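PDB 5I2H: O-methyltransferase family 2 from Planctopirus limnophila, which probably transfers methyl groups from S-adenosyl-L-methionine to hydroxyl groups as a dimeric O-methyltransferase, and is seen here with the flavone apigenin bound. Local coordinates for residues Q68-M77 with L308-L319; R277-T288 with G337-K345. All blocks are in the same frame, centred on the assembly; numbering follows the deposited sequence.

From the N terminus the chain passes first through 68-77, in the helical dimerisation region, then through 277-288, 308-319 and 337-345 of the methyltransferase region. Contact 1 closes a loop of 230 intervening residues, bringing helix 64-76 against the start of helix 312-324; contact 2 closes one of 48, laying helix 277-289 beside the end of helix 332-341 over the Rossmann-like sheet. Because 277-288 precedes 308-319 and 337-345 follows it, the two loops cross. Contact 1 ties region to region, while contact 2 lies within the methyltransferase fold. Their centres are about 24 Å apart, yet Glu64 reaches both, hydrogen-bonding Gln68 and forming a salt bridge with Arg277.

Contact 1 (Q68-M77 with L308-L319); sequences QVLVTGLCAM and LTGPLEIALYSL. With AGI (5,7-dihydroxy-2-(4-hydroxyphenyl)-4H-chromen-4-one), chain C.
One rotation of Thr72 serves two parts of 308-319: with chi1 at -67°, OG1 stands opposite the carbonyl carbon and faces Leu308 at its start, while the methyl CG2 lies against Ala315 in the helix. OG1 comes to 2.7 Å from Leu308 O, close enough for a hydrogen bond, but Gln68 O is also near and the one hydroxyl proton may serve either. The CG2 methyl lies 3.8 Å from Ala315 CB. Ala315 CB in turn meets Ala76 CB at 3.7 Å; Gly73, Ala76 and Ala315, all small, are consistent with the 8.7 Å approach of the two axes, at 150°. Thr309 O leans on the last turn of 68-76, 3.2 Å from Ala76 CA, and Ala76 CB also touches Leu312 CD1. Further along, Val69 CG2 packs obliquely on Leu319 CD2 at 3.8 Å. Between the two helices a water donates to Val69 O (2.8 Å) and to Ala315 O (2.9 Å), bridging the two backbones by way of carbonyls already used in their helices. Tyr317, on the same helix as Ala315 but not touching 68-77, lines the apigenin pocket. Around the pair, Leu32 of helix 26-39 packs on Met77 and Leu319, strand 80-82 sets Lys82 against Thr309 and Leu80 against Cys75, and Leu23 of the second subunit rests on Leu312.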
loop_
_atom_site.group_PDB
_atom_site.type_symbol
_atom_site.label_atom_id
_atom_site.label_comp_id
_atom_site.label_asym_id
_atom_site.label_seq_id
_atom_site.Cartn_x
_atom_site.Cartn_y
_atom_site.Cartn_z
ATOM N N GLN A 68 -9.974 17.917 -0.923
ATOM C CA GLN A 68 -10.734 16.838 -1.547
ATOM C C GLN A 68 -9.919 15.560 -1.599
ATOM O O GLN A 68 -10.446 14.487 -1.295
ATOM C CB GLN A 68 -11.205 17.182 -2.964
ATOM C CG GLN A 68 -12.257 18.250 -3.096
ATOM C CD GLN A 68 -13.684 17.758 -2.893
ATOM O OE1 GLN A 68 -13.936 16.751 -2.238
ATOM N NE2 GLN A 68 -14.630 18.481 -3.487
ATOM N N VAL A 69 -8.650 15.631 -2.025
ATOM C CA VAL A 69 -7.933 14.362 -2.161
ATOM C C VAL A 69 -7.680 13.745 -0.779
ATOM O O VAL A 69 -7.694 12.518 -0.631
ATOM C CB VAL A 69 -6.620 14.474 -2.974
ATOM C CG1 VAL A 69 -6.882 15.125 -4.341
ATOM C CG2 VAL A 69 -5.536 15.222 -2.253
ATOM N N LEU A 70 -7.463 14.579 0.243
ATOM C CA LEU A 70 -7.247 14.086 1.600
ATOM C C LEU A 70 -8.517 13.444 2.135
ATOM O O LEU A 70 -8.483 12.327 2.674
ATOM C CB LEU A 70 -6.785 15.245 2.497
ATOM C CG LEU A 70 -6.553 14.856 3.961
ATOM C CD1 LEU A 70 -5.330 15.552 4.568
ATOM C CD2 LEU A 70 -7.759 15.228 4.769
ATOM N N VAL A 71 -9.654 14.129 1.975
ATOM C CA VAL A 71 -10.911 13.598 2.490
ATOM C C VAL A 71 -11.301 12.332 1.748
ATOM O O VAL A 71 -11.737 11.341 2.363
ATOM C CB VAL A 71 -12.021 14.663 2.419
ATOM C CG1 VAL A 71 -13.413 14.013 2.613
ATOM C CG2 VAL A 71 -11.772 15.743 3.470
ATOM N N THR A 72 -11.179 12.341 0.415
ATOM C CA THR A 72 -11.498 11.145 -0.355
ATOM C C THR A 72 -10.629 9.964 0.063
ATOM O O THR A 72 -11.131 8.841 0.232
ATOM C CB THR A 72 -11.354 11.446 -1.853
ATOM O OG1 THR A 72 -12.375 12.383 -2.208
ATOM C CG2 THR A 72 -11.477 10.190 -2.725
ATOM N N GLY A 73 -9.330 10.189 0.256
ATOM C CA GLY A 73 -8.464 9.088 0.681
ATOM C C GLY A 73 -8.864 8.519 2.035
ATOM O O GLY A 73 -8.930 7.290 2.234
ATOM N N LEU A 74 -9.140 9.403 2.991
ATOM C CA LEU A 74 -9.472 8.919 4.322
ATOM C C LEU A 74 -10.864 8.297 4.356
ATOM O O LEU A 74 -11.075 7.326 5.088
ATOM C CB LEU A 74 -9.355 10.053 5.361
ATOM C CG LEU A 74 -7.937 10.632 5.501
ATOM C CD1 LEU A 74 -7.939 11.890 6.390
ATOM C CD2 LEU A 74 -6.934 9.578 6.001
ATOM N N CYS A 75 -11.814 8.815 3.561
ATOM C CA CYS A 75 -13.098 8.138 3.437
ATOM C C CYS A 75 -12.923 6.739 2.872
ATOM O O CYS A 75 -13.557 5.778 3.344
ATOM C CB CYS A 75 -14.036 8.937 2.524
ATOM S SG CYS A 75 -14.759 10.433 3.296
ATOM N N ALA A 76 -12.062 6.606 1.842
ATOM C CA ALA A 76 -11.895 5.324 1.185
ATOM C C ALA A 76 -11.263 4.294 2.114
ATOM O O ALA A 76 -11.505 3.094 1.938
ATOM C CB ALA A 76 -11.052 5.488 -0.084
HETATM N N MSE A 77 -10.476 4.742 3.099
HETATM C CA MSE A 77 -9.856 3.868 4.097
HETATM C C MSE A 77 -10.799 3.618 5.284
HETATM O O MSE A 77 -10.392 3.042 6.291
HETATM C CB MSE A 77 -8.548 4.481 4.594
HETATM C CG MSE A 77 -7.393 4.334 3.601
HETATM SE SE MSE A 77 -5.695 5.051 4.329
HETATM C CE MSE A 77 -5.643 6.626 3.238
ATOM N N LEU A 308 -17.355 10.898 -3.942
ATOM C CA LEU A 308 -15.910 11.050 -3.751
ATOM C C LEU A 308 -15.439 10.437 -2.432
ATOM O O LEU A 308 -14.640 11.015 -1.698
ATOM C CB LEU A 308 -15.492 12.516 -3.852
ATOM C CG LEU A 308 -16.062 13.300 -5.037
ATOM C CD1 LEU A 308 -15.524 14.753 -4.990
ATOM C CD2 LEU A 308 -15.699 12.603 -6.360
ATOM N N THR A 309 -15.907 9.229 -2.151
ATOM C CA THR A 309 -15.495 8.508 -0.959
ATOM C C THR A 309 -14.738 7.231 -1.276
ATOM O O THR A 309 -14.432 6.466 -0.356
ATOM C CB THR A 309 -16.709 8.161 -0.092
ATOM O OG1 THR A 309 -17.638 7.402 -0.881
ATOM C CG2 THR A 309 -17.367 9.440 0.412
ATOM N N GLY A 310 -14.475 6.956 -2.533
ATOM C CA GLY A 310 -13.798 5.736 -2.916
ATOM C C GLY A 310 -13.980 5.559 -4.415
ATOM O O GLY A 310 -14.418 6.502 -5.116
ATOM N N PRO A 311 -13.617 4.377 -4.937
ATOM C CA PRO A 311 -13.028 3.273 -4.173
ATOM C C PRO A 311 -11.574 3.535 -3.790
ATOM O O PRO A 311 -10.933 4.447 -4.330
ATOM C CB PRO A 311 -13.131 2.086 -5.137
ATOM C CG PRO A 311 -13.166 2.720 -6.505
ATOM C CD PRO A 311 -13.761 4.077 -6.374
ATOM N N LEU A 312 -11.074 2.708 -2.873
ATOM C CA LEU A 312 -9.744 2.911 -2.307
ATOM C C LEU A 312 -8.672 2.981 -3.394
ATOM O O LEU A 312 -7.796 3.856 -3.362
ATOM C CB LEU A 312 -9.421 1.786 -1.311
ATOM C CG LEU A 312 -8.047 1.926 -0.631
ATOM C CD1 LEU A 312 -7.935 3.259 0.137
ATOM C CD2 LEU A 312 -7.760 0.727 0.297
ATOM N N GLU A 313 -8.689 2.041 -4.342
ATOM C CA GLU A 313 -7.576 2.030 -5.286
ATOM C C GLU A 313 -7.550 3.312 -6.128
ATOM O O GLU A 313 -6.456 3.801 -6.462
ATOM C CB GLU A 313 -7.609 0.771 -6.159
ATOM C CG GLU A 313 -8.857 0.592 -6.958
ATOM C CD GLU A 313 -9.992 -0.149 -6.204
ATOM O OE1 GLU A 313 -9.978 -0.268 -4.956
ATOM O OE2 GLU A 313 -10.912 -0.623 -6.913
ATOM N N ILE A 314 -8.724 3.907 -6.418
ATOM C CA ILE A 314 -8.756 5.154 -7.199
ATOM C C ILE A 314 -8.397 6.329 -6.297
ATOM O O ILE A 314 -7.729 7.278 -6.741
ATOM C CB ILE A 314 -10.123 5.360 -7.890
ATOM C CG1 ILE A 314 -10.477 4.158 -8.772
ATOM C CG2 ILE A 314 -10.144 6.639 -8.748
ATOM C CD1 ILE A 314 -9.340 3.707 -9.674
ATOM N N ALA A 315 -8.778 6.267 -5.016
ATOM C CA ALA A 315 -8.420 7.346 -4.098
ATOM C C ALA A 315 -6.900 7.410 -3.898
ATOM O O ALA A 315 -6.318 8.507 -3.779
ATOM C CB ALA A 315 -9.164 7.155 -2.772
ATOM N N LEU A 316 -6.230 6.256 -3.882
ATOM C CA LEU A 316 -4.770 6.286 -3.747
ATOM C C LEU A 316 -4.109 6.762 -5.033
ATOM O O LEU A 316 -3.159 7.549 -4.998
ATOM C CB LEU A 316 -4.229 4.910 -3.330
ATOM C CG LEU A 316 -4.726 4.429 -1.942
ATOM C CD1 LEU A 316 -4.067 3.087 -1.573
ATOM C CD2 LEU A 316 -4.421 5.501 -0.835
ATOM N N TYR A 317 -4.593 6.287 -6.178
ATOM C CA TYR A 317 -4.088 6.780 -7.456
ATOM C C TYR A 317 -4.309 8.285 -7.576
ATOM O O TYR A 317 -3.446 9.012 -8.094
ATOM C CB TYR A 317 -4.770 6.002 -8.582
ATOM C CG TYR A 317 -4.354 6.396 -9.965
ATOM C CD1 TYR A 317 -3.040 6.730 -10.254
ATOM C CD2 TYR A 317 -5.273 6.388 -10.991
ATOM C CE1 TYR A 317 -2.661 7.069 -11.542
ATOM C CE2 TYR A 317 -4.906 6.729 -12.282
ATOM C CZ TYR A 317 -3.606 7.083 -12.540
ATOM O OH TYR A 317 -3.242 7.400 -13.826
ATOM N N SER A 318 -5.445 8.778 -7.059
ATOM C CA SER A 318 -5.709 10.219 -7.047
ATOM C C SER A 318 -4.642 10.996 -6.272
ATOM O O SER A 318 -4.250 12.103 -6.677
ATOM C CB SER A 318 -7.088 10.471 -6.454
ATOM O OG SER A 318 -7.481 11.790 -6.759
ATOM N N LEU A 319 -4.168 10.443 -5.151
ATOM C CA LEU A 319 -3.070 11.078 -4.428
ATOM C C LEU A 319 -1.801 11.123 -5.264
ATOM O O LEU A 319 -1.053 12.105 -5.195
ATOM C CB LEU A 319 -2.809 10.360 -3.115
ATOM C CG LEU A 319 -3.908 10.603 -2.091
ATOM C CD1 LEU A 319 -3.913 9.471 -1.013
ATOM C CD2 LEU A 319 -3.749 11.989 -1.428
HETATM C CAG AGI C . 4.772 11.022 -13.919
HETATM C CAE AGI C . 6.057 11.262 -13.441
HETATM C CAM AGI C . 6.587 12.544 -13.547
HETATM O OAB AGI C . 7.848 12.759 -13.068
HETATM C CAF AGI C . 5.839 13.582 -14.130
HETATM C CAH AGI C . 4.546 13.340 -14.608
HETATM C CAP AGI C . 4.021 12.051 -14.498
HETATM C CAQ AGI C . 2.664 11.659 -14.965
HETATM O OAL AGI C . 2.279 10.425 -14.497
HETATM C CAJ AGI C . 1.840 12.439 -15.797
HETATM C CAR AGI C . 0.570 11.959 -16.168
HETATM O OAA AGI C . -0.170 12.633 -16.926
HETATM C CAT AGI C . 0.127 10.604 -15.668
HETATM C CAS AGI C . 1.069 9.864 -14.795
HETATM C CAK AGI C . 0.744 8.621 -14.283
HETATM C CAN AGI C . -0.477 8.049 -14.588
HETATM O OAC AGI C . -0.728 6.823 -14.073
HETATM C CAI AGI C . -1.417 8.685 -15.413
HETATM C CAO AGI C . -1.180 9.931 -15.969
HETATM O OAD AGI C . -2.129 10.482 -16.748
HETATM O O HOH W 1 -7.958 10.681 -2.769
#

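Contact 2 (R277-T288 with G337-K345); sequences RPQCARLVAKAT and GWIAGADLK. With FMT (formic acid), chain H.
Trp338 presents one face of its indole to helix 277-288, and the rest of the contact is arranged round that ring. Its chi1 of -64° sets CG opposite the carbonyl carbon, and the ring fits as a knob into the hole formed by Arg277, Cys280, Ala281 and Val284. Cys280 CB stands almost directly over the six-membered ring of Trp338, 3.5 Å from its centroid and 6° off the normal, a clear CH-pi contact. The sulfur SG of Cys280 is placed more obliquely, 4.2 Å from the same centroid. Ala281 takes the five-membered end, its CB 3.7 Å from Trp338 CD1, with its backbone N above the same face as Cys280 CB. The Arg277 side chain crosses that of Trp338 at about a right angle, its CG near CZ2, while its charged end turns to Glu64 and Glu334. With an alanine here in place of Trp338 the indole is gone, and the gap opened among Arg277, Cys280, Ala281 and Val284 would probably leave Cys280 CB and the Tyr330 ring without their packing partner.

One turn on, Val284 crosses the tryptophan side chain and sets CG1 3.9 Å from Ala342 CB. Thr288 OG1 donates back to Val284 O at 2.8 Å from above the carbonyl plane, opposite the Thr288 N bond to that oxygen. So held, OG1 meets Leu344 CD1 tip to tip at 3.3 Å. Helix 332-341 ends in a Schellman motif, with Asp343 at positive phi, and this turn probably directs Leu344 back to Thr288. The helices cross at 44° on the sheet of the methyltransferase fold: Val284 and Leu344 share Leu297 of strand 296-301, Ile339 lies on Ile359 of strand 357-362, and Tyr330 meets Trp338 edge-to-face.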
loop_
_atom_site.group_PDB
_atom_site.type_symbol
_atom_site.label_atom_id
_atom_site.label_comp_id
_atom_site.label_asym_id
_atom_site.label_seq_id
_atom_site.Cartn_x
_atom_site.Cartn_y
_atom_site.Cartn_z
ATOM N N ARG A 277 -10.120 21.793 -12.056
ATOM C CA ARG A 277 -11.475 21.932 -12.596
ATOM C C ARG A 277 -11.588 22.953 -13.731
ATOM O O ARG A 277 -12.105 22.592 -14.802
ATOM C CB ARG A 277 -12.466 22.291 -11.475
ATOM C CG ARG A 277 -12.803 21.187 -10.462
ATOM C CD ARG A 277 -14.022 21.626 -9.588
ATOM N NE ARG A 277 -14.056 21.013 -8.258
ATOM C CZ ARG A 277 -14.782 19.943 -7.923
ATOM N NH1 ARG A 277 -14.714 19.479 -6.692
ATOM N NH2 ARG A 277 -15.573 19.337 -8.808
ATOM N N PRO A 278 -11.157 24.213 -13.573
ATOM C CA PRO A 278 -11.386 25.195 -14.653
ATOM C C PRO A 278 -10.688 24.812 -15.939
ATOM O O PRO A 278 -11.189 25.090 -17.036
ATOM C CB PRO A 278 -10.799 26.506 -14.091
ATOM C CG PRO A 278 -10.594 26.288 -12.645
ATOM C CD PRO A 278 -10.416 24.812 -12.433
ATOM N N GLN A 279 -9.522 24.179 -15.823
ATOM C CA GLN A 279 -8.793 23.740 -17.007
ATOM C C GLN A 279 -9.490 22.548 -17.662
ATOM O O GLN A 279 -9.519 22.439 -18.896
ATOM C CB GLN A 279 -7.352 23.406 -16.625
ATOM C CG GLN A 279 -6.447 24.665 -16.521
ATOM C CD GLN A 279 -6.820 25.579 -15.354
ATOM O OE1 GLN A 279 -7.034 26.820 -15.534
ATOM N NE2 GLN A 279 -6.892 25.007 -14.160
ATOM N N CYS A 280 -10.061 21.641 -16.858
ATOM C CA CYS A 280 -10.866 20.570 -17.446
ATOM C C CYS A 280 -12.027 21.142 -18.260
ATOM O O CYS A 280 -12.266 20.714 -19.393
ATOM C CB CYS A 280 -11.390 19.640 -16.348
ATOM S SG CYS A 280 -10.094 18.613 -15.673
ATOM N N ALA A 281 -12.758 22.119 -17.700
ATOM C CA ALA A 281 -13.894 22.666 -18.429
ATOM C C ALA A 281 -13.427 23.337 -19.715
ATOM O O ALA A 281 -14.077 23.225 -20.752
ATOM C CB ALA A 281 -14.647 23.678 -17.578
ATOM N N ARG A 282 -12.295 24.048 -19.644
ATOM C CA ARG A 282 -11.733 24.722 -20.808
ATOM C C ARG A 282 -11.377 23.718 -21.893
ATOM O O ARG A 282 -11.727 23.909 -23.069
ATOM C CB ARG A 282 -10.494 25.533 -20.382
ATOM C CG ARG A 282 -9.734 26.217 -21.543
ATOM C CD ARG A 282 -10.232 27.646 -21.836
ATOM N NE ARG A 282 -11.585 27.582 -22.337
ATOM C CZ ARG A 282 -11.893 27.411 -23.618
ATOM N NH1 ARG A 282 -10.929 27.283 -24.534
ATOM N NH2 ARG A 282 -13.169 27.351 -23.979
ATOM N N LEU A 283 -10.702 22.612 -21.515
ATOM C CA LEU A 283 -10.253 21.651 -22.529
ATOM C C LEU A 283 -11.448 20.958 -23.173
ATOM O O LEU A 283 -11.477 20.752 -24.395
ATOM C CB LEU A 283 -9.288 20.625 -21.917
ATOM C CG LEU A 283 -8.585 19.762 -22.968
ATOM C CD1 LEU A 283 -7.795 20.587 -23.989
ATOM C CD2 LEU A 283 -7.656 18.785 -22.267
ATOM N N VAL A 284 -12.452 20.610 -22.362
ATOM C CA VAL A 284 -13.645 19.964 -22.896
ATOM C C VAL A 284 -14.361 20.895 -23.869
ATOM O O VAL A 284 -14.769 20.479 -24.969
ATOM C CB VAL A 284 -14.567 19.528 -21.740
ATOM C CG1 VAL A 284 -15.942 19.144 -22.287
ATOM C CG2 VAL A 284 -13.956 18.312 -20.990
ATOM N N ALA A 285 -14.470 22.182 -23.508
ATOM C CA ALA A 285 -15.100 23.160 -24.399
ATOM C C ALA A 285 -14.340 23.310 -25.719
ATOM O O ALA A 285 -14.948 23.337 -26.801
ATOM C CB ALA A 285 -15.202 24.513 -23.699
ATOM N N LYS A 286 -13.014 23.434 -25.651
ATOM C CA LYS A 286 -12.236 23.641 -26.874
ATOM C C LYS A 286 -12.359 22.430 -27.796
ATOM O O LYS A 286 -12.589 22.568 -29.014
ATOM C CB LYS A 286 -10.761 23.929 -26.531
ATOM C CG LYS A 286 -9.837 24.122 -27.744
ATOM C CD LYS A 286 -8.420 24.703 -27.305
ATOM C CE LYS A 286 -7.519 25.003 -28.502
ATOM N NZ LYS A 286 -7.156 23.734 -29.218
ATOM N N ALA A 287 -12.205 21.233 -27.238
ATOM C CA ALA A 287 -12.380 20.027 -28.050
ATOM C C ALA A 287 -13.769 19.983 -28.685
ATOM O O ALA A 287 -13.903 19.680 -29.877
ATOM C CB ALA A 287 -12.131 18.781 -27.201
ATOM N N THR A 288 -14.815 20.272 -27.898
ATOM C CA THR A 288 -16.195 20.218 -28.397
ATOM C C THR A 288 -16.426 21.227 -29.514
ATOM O O THR A 288 -17.184 20.955 -30.460
ATOM C CB THR A 288 -17.168 20.506 -27.259
ATOM O OG1 THR A 288 -17.049 19.497 -26.267
ATOM C CG2 THR A 288 -18.633 20.501 -27.766
ATOM N N GLY A 337 -20.701 17.008 -15.595
ATOM C CA GLY A 337 -20.843 18.450 -15.452
ATOM C C GLY A 337 -20.140 19.212 -16.559
ATOM O O GLY A 337 -20.718 20.113 -17.168
ATOM N N TRP A 338 -18.900 18.815 -16.879
ATOM C CA TRP A 338 -18.163 19.478 -17.950
ATOM C C TRP A 338 -18.776 19.178 -19.307
ATOM O O TRP A 338 -18.830 20.056 -20.177
ATOM C CB TRP A 338 -16.691 19.060 -17.926
ATOM C CG TRP A 338 -16.011 19.508 -16.684
ATOM C CD1 TRP A 338 -16.175 20.715 -16.051
ATOM C CD2 TRP A 338 -15.108 18.746 -15.872
ATOM N NE1 TRP A 338 -15.407 20.761 -14.932
ATOM C CE2 TRP A 338 -14.755 19.561 -14.780
ATOM C CE3 TRP A 338 -14.541 17.466 -15.979
ATOM C CZ2 TRP A 338 -13.874 19.139 -13.791
ATOM C CZ3 TRP A 338 -13.688 17.048 -14.991
ATOM C CH2 TRP A 338 -13.352 17.883 -13.905
ATOM N N ILE A 339 -19.217 17.934 -19.507
ATOM C CA ILE A 339 -19.880 17.537 -20.742
ATOM C C ILE A 339 -21.118 18.389 -20.968
ATOM O O ILE A 339 -21.323 18.951 -22.059
ATOM C CB ILE A 339 -20.210 16.032 -20.687
ATOM C CG1 ILE A 339 -18.905 15.222 -20.790
ATOM C CG2 ILE A 339 -21.156 15.644 -21.813
ATOM C CD1 ILE A 339 -19.030 13.811 -20.318
ATOM N N ALA A 340 -21.954 18.511 -19.925
ATOM C CA ALA A 340 -23.189 19.289 -20.025
ATOM C C ALA A 340 -22.905 20.773 -20.198
ATOM O O ALA A 340 -23.675 21.481 -20.864
ATOM C CB ALA A 340 -24.061 19.072 -18.781
ATOM N N GLY A 341 -21.820 21.269 -19.597
ATOM C CA GLY A 341 -21.475 22.663 -19.780
ATOM C C GLY A 341 -20.991 22.989 -21.172
ATOM O O GLY A 341 -21.029 24.151 -21.570
ATOM N N ALA A 342 -20.531 21.996 -21.917
ATOM C CA ALA A 342 -20.118 22.190 -23.297
ATOM C C ALA A 342 -21.256 21.892 -24.268
ATOM O O ALA A 342 -21.054 21.918 -25.487
ATOM C CB ALA A 342 -18.884 21.320 -23.599
ATOM N N ASP A 343 -22.432 21.587 -23.746
ATOM C CA ASP A 343 -23.637 21.359 -24.523
ATOM C C ASP A 343 -23.571 20.078 -25.342
ATOM O O ASP A 343 -24.366 19.893 -26.261
ATOM C CB ASP A 343 -23.947 22.580 -25.411
ATOM C CG ASP A 343 -24.348 23.798 -24.577
ATOM O OD1 ASP A 343 -25.049 23.590 -23.557
ATOM O OD2 ASP A 343 -23.947 24.941 -24.904
ATOM N N LEU A 344 -22.634 19.185 -25.013
ATOM C CA LEU A 344 -22.609 17.815 -25.501
ATOM C C LEU A 344 -23.745 17.002 -24.883
ATOM O O LEU A 344 -24.234 17.309 -23.802
ATOM C CB LEU A 344 -21.300 17.155 -25.102
ATOM C CG LEU A 344 -20.022 17.621 -25.755
ATOM C CD1 LEU A 344 -18.856 17.166 -24.896
ATOM C CD2 LEU A 344 -19.953 16.922 -27.073
ATOM N N LYS A 345 -24.103 15.904 -25.534
ATOM C CA LYS A 345 -25.083 14.968 -24.984
ATOM C C LYS A 345 -24.355 13.735 -24.454
ATOM O O LYS A 345 -23.670 13.050 -25.215
ATOM C CB LYS A 345 -26.082 14.578 -26.063
ATOM C CG LYS A 345 -27.142 13.587 -25.655
ATOM C CD LYS A 345 -27.948 13.226 -26.906
ATOM C CE LYS A 345 -29.443 13.547 -26.770
ATOM N NZ LYS A 345 -30.059 12.829 -25.630
HETATM C C FMT H . -14.606 27.331 -20.553
HETATM O O1 FMT H . -15.137 27.665 -21.645
HETATM O O2 FMT H . -13.479 27.666 -20.089
#